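Lysine-specific demethylase REF6 (Arabidopsis thaliana, PDB 6A58) removes repressive methyl marks from histone H3, activating genes, and binds DNA through its C-terminal zinc fingers, which this chain contains. Local coordinates at residues L40-K44 against R45-P49. Sequence-based numbering, arbitrary orientation.
Sequences LMLHK and RNICP. With ZN (zinc ion), chain B; ZN (zinc ion), chain C.
Leu42 O is gripped by two backbone N-H groups from the residues that follow the helix: Ile47 N bonds to it at 3.3 Å, nearly in line with the N-H (158°), and Arg45 N adds a weak bond that it divides with Met41 O. One residue on, Asn46 N reaches His43 O at 2.9 Å, lying well above the carbonyl plane. These two bonds, the longer loop enclosing the shorter, with Asn46 at positive phi (58°), form a Schellman motif that ends helix 37-44 and turns the chain toward the second finger. Its apolar closure is made by Leu42 CD2 and Ile47 CD1, 3.7 Å apart. In the conformer given, one of two deposited, the Arg45 guanidinium has Ile47 CD1 over one face, near the rim, and its NH1 comes obliquely to within 4.0 Å of Leu42 CD2. A water links His43 to Ile47: it accepts from His43 ND1 in the ring plane and donates to Ile47 O, both at 2.8 Å. With the zinc bond, this water bond probably helps set the ring's rotation; His43 NE2 binds its zinc ion at 2.1 Å, a site completed by Cys25, Cys30 and His60. Cys48 SG binds the next zinc ion at 2.2 Å with Cys53, His66 and His70. The turn thus joins two C2H2 fingers that are closely interlocked, since His60 of the first site starts helix 60-70. His43 and Asn46 pack on Leu63 of that helix, Pro49 touches Gln67, and Phe34 of strand 33-34 meets the His43 ring.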
ATOM      1  N   LEU A  40      -2.152  24.056  -6.451  1.00 25.54           N
ATOM      2  CA  LEU A  40      -3.438  23.392  -6.664  1.00 25.69           C
ATOM      3  C   LEU A  40      -3.805  23.365  -8.155  1.00 25.94           C
ATOM      4  O   LEU A  40      -4.289  22.355  -8.653  1.00 25.54           O
ATOM      5  CB  LEU A  40      -4.552  24.064  -5.858  1.00 26.59           C
ATOM      6  CG  LEU A  40      -5.963  23.508  -6.090  1.00 26.77           C
ATOM      7  CD1 LEU A  40      -6.033  22.043  -5.688  1.00 26.88           C
ATOM      8  CD2 LEU A  40      -7.014  24.329  -5.361  1.00 27.94           C
ATOM      9  N   MET A  41      -3.593  24.480  -8.853  1.00 26.01           N
ATOM     10  CA  MET A  41      -3.864  24.538 -10.297  1.00 26.58           C
ATOM     11  C   MET A  41      -2.990  23.560 -11.085  1.00 25.38           C
ATOM     12  O   MET A  41      -3.477  22.871 -11.989  1.00 25.16           O
ATOM     13  CB  MET A  41      -3.678  25.963 -10.826  1.00 27.82           C
ATOM     14  CG  MET A  41      -4.752  26.932 -10.361  1.00 29.00           C
ATOM     15  SD  MET A  41      -4.565  28.583 -11.061  0.80 31.90           S
ATOM     16  CE  MET A  41      -3.327  29.335 -10.020  1.00 32.00           C
ATOM     17  N   LEU A  42      -1.711  23.483 -10.722  1.00 24.96           N
ATOM     18  CA  LEU A  42      -0.794  22.527 -11.343  1.00 25.17           C
ATOM     19  C   LEU A  42      -1.211  21.087 -11.037  1.00 24.60           C
ATOM     20  O   LEU A  42      -1.136  20.212 -11.904  1.00 24.69           O
ATOM     21  CB  LEU A  42       0.652  22.784 -10.903  1.00 25.91           C
ATOM     22  CG  LEU A  42       1.243  24.136 -11.334  1.00 26.87           C
ATOM     23  CD1 LEU A  42       2.584  24.379 -10.663  1.00 27.74           C
ATOM     24  CD2 LEU A  42       1.368  24.233 -12.848  1.00 26.77           C
ATOM     25  N   HIS A  43      -1.675  20.853  -9.810  1.00 24.28           N
ATOM     26  CA  HIS A  43      -2.223  19.559  -9.417  1.00 25.04           C
ATOM     27  C   HIS A  43      -3.442  19.150 -10.257  1.00 25.89           C
ATOM     28  O   HIS A  43      -3.554  17.992 -10.653  1.00 26.14           O
ATOM     29  CB  HIS A  43      -2.588  19.580  -7.931  1.00 24.70           C
ATOM     30  CG  HIS A  43      -3.248  18.328  -7.453  1.00 24.50           C
ATOM     31  ND1 HIS A  43      -2.570  17.136  -7.327  1.00 24.34           N
ATOM     32  CD2 HIS A  43      -4.519  18.085  -7.052  1.00 24.89           C
ATOM     33  CE1 HIS A  43      -3.397  16.209  -6.877  1.00 25.46           C
ATOM     34  NE2 HIS A  43      -4.587  16.757  -6.710  1.00 24.85           N
ATOM     35  N   LYS A  44      -4.335  20.097 -10.537  1.00 27.26           N
ATOM     36  CA  LYS A  44      -5.513  19.826 -11.379  1.00 28.48           C
ATOM     37  C   LYS A  44      -5.170  19.544 -12.853  1.00 29.25           C
ATOM     38  O   LYS A  44      -5.995  18.979 -13.577  1.00 30.20           O
ATOM     39  CB  LYS A  44      -6.544  20.948 -11.253  1.00 29.87           C
ATOM     40  CG  LYS A  44      -7.226  20.947  -9.899  1.00 31.24           C
ATOM     41  CD  LYS A  44      -8.148  22.134  -9.726  1.00 33.21           C
ATOM     42  CE  LYS A  44      -8.781  22.114  -8.348  1.00 34.30           C
ATOM     43  NZ  LYS A  44      -9.738  23.233  -8.148  1.00 35.49           N
ATOM     44  N   ARG A  45      -3.963  19.938 -13.275  1.00 28.13           N
ATOM     45  CA  ARG A  45      -3.407  19.568 -14.585  0.70 28.29           C
ATOM     46  C   ARG A  45      -2.615  18.254 -14.529  1.00 28.16           C
ATOM     47  O   ARG A  45      -1.882  17.910 -15.464  1.00 27.87           O
ATOM     48  CB  ARG A  45      -2.522  20.697 -15.115  0.70 28.18           C
ATOM     49  CG  ARG A  45      -3.310  21.925 -15.546  0.70 28.52           C
ATOM     50  CD  ARG A  45      -2.401  23.101 -15.818  0.70 28.30           C
ATOM     51  NE  ARG A  45      -1.349  22.789 -16.787  0.70 28.08           N
ATOM     52  CZ  ARG A  45      -0.333  23.595 -17.090  0.70 27.50           C
ATOM     53  NH1 ARG A  45      -0.208  24.794 -16.517  0.70 27.35           N
ATOM     54  NH2 ARG A  45       0.576  23.193 -17.978  0.70 27.61           N
ATOM     55  N   ASN A  46      -2.771  17.507 -13.430  1.00 27.53           N
ATOM     56  CA  ASN A  46      -2.156  16.195 -13.237  1.00 27.68           C
ATOM     57  C   ASN A  46      -0.631  16.191 -13.330  1.00 26.77           C
ATOM     58  O   ASN A  46      -0.029  15.241 -13.838  1.00 27.70           O
ATOM     59  CB  ASN A  46      -2.796  15.168 -14.185  1.00 28.68           C
ATOM     60  CG  ASN A  46      -4.295  15.055 -13.985  1.00 29.36           C
ATOM     61  OD1 ASN A  46      -5.066  15.096 -14.941  1.00 32.69           O
ATOM     62  ND2 ASN A  46      -4.715  14.937 -12.735  1.00 29.08           N
ATOM     63  N   ILE A  47      -0.021  17.253 -12.806  1.00 25.73           N
ATOM     64  CA  ILE A  47       1.428  17.364 -12.697  1.00 25.72           C
ATOM     65  C   ILE A  47       1.813  16.854 -11.312  1.00 25.68           C
ATOM     66  O   ILE A  47       1.205  17.247 -10.314  1.00 25.45           O
ATOM     67  CB  ILE A  47       1.909  18.821 -12.865  1.00 25.91           C
ATOM     68  CG1 ILE A  47       1.511  19.363 -14.244  1.00 26.39           C
ATOM     69  CG2 ILE A  47       3.422  18.914 -12.677  1.00 26.06           C
ATOM     70  CD1 ILE A  47       1.500  20.872 -14.340  1.00 26.63           C
ATOM     71  N   CYS A  48       2.807  15.969 -11.258  1.00 25.47           N
ATOM     72  CA  CYS A  48       3.282  15.405  -9.988  1.00 26.48           C
ATOM     73  C   CYS A  48       3.556  16.497  -8.940  1.00 26.64           C
ATOM     74  O   CYS A  48       4.160  17.517  -9.264  1.00 27.31           O
ATOM     75  CB  CYS A  48       4.557  14.601 -10.216  1.00 27.31           C
ATOM     76  SG  CYS A  48       5.176  13.804  -8.720  1.00 28.54           S
ATOM     77  N   PRO A  49       3.120  16.283  -7.679  1.00 26.37           N
ATOM     78  CA  PRO A  49       3.326  17.298  -6.634  1.00 26.45           C
ATOM     79  C   PRO A  49       4.752  17.400  -6.075  1.00 26.98           C
ATOM     80  O   PRO A  49       5.017  18.313  -5.289  1.00 27.72           O
ATOM     81  CB  PRO A  49       2.377  16.842  -5.518  1.00 26.46           C
ATOM     82  CG  PRO A  49       2.288  15.369  -5.697  1.00 26.45           C
ATOM     83  CD  PRO A  49       2.318  15.150  -7.180  1.00 26.59           C
TER
HETATM   84 ZN    ZN B1401      -6.443  15.916  -6.295  0.90 32.62          ZN
HETATM   85 ZN    ZN C1402       6.596  12.288  -9.523  1.00 38.38          ZN
HETATM   86  O   HOH W   1       0.116  17.745  -7.785  1.00 24.71           O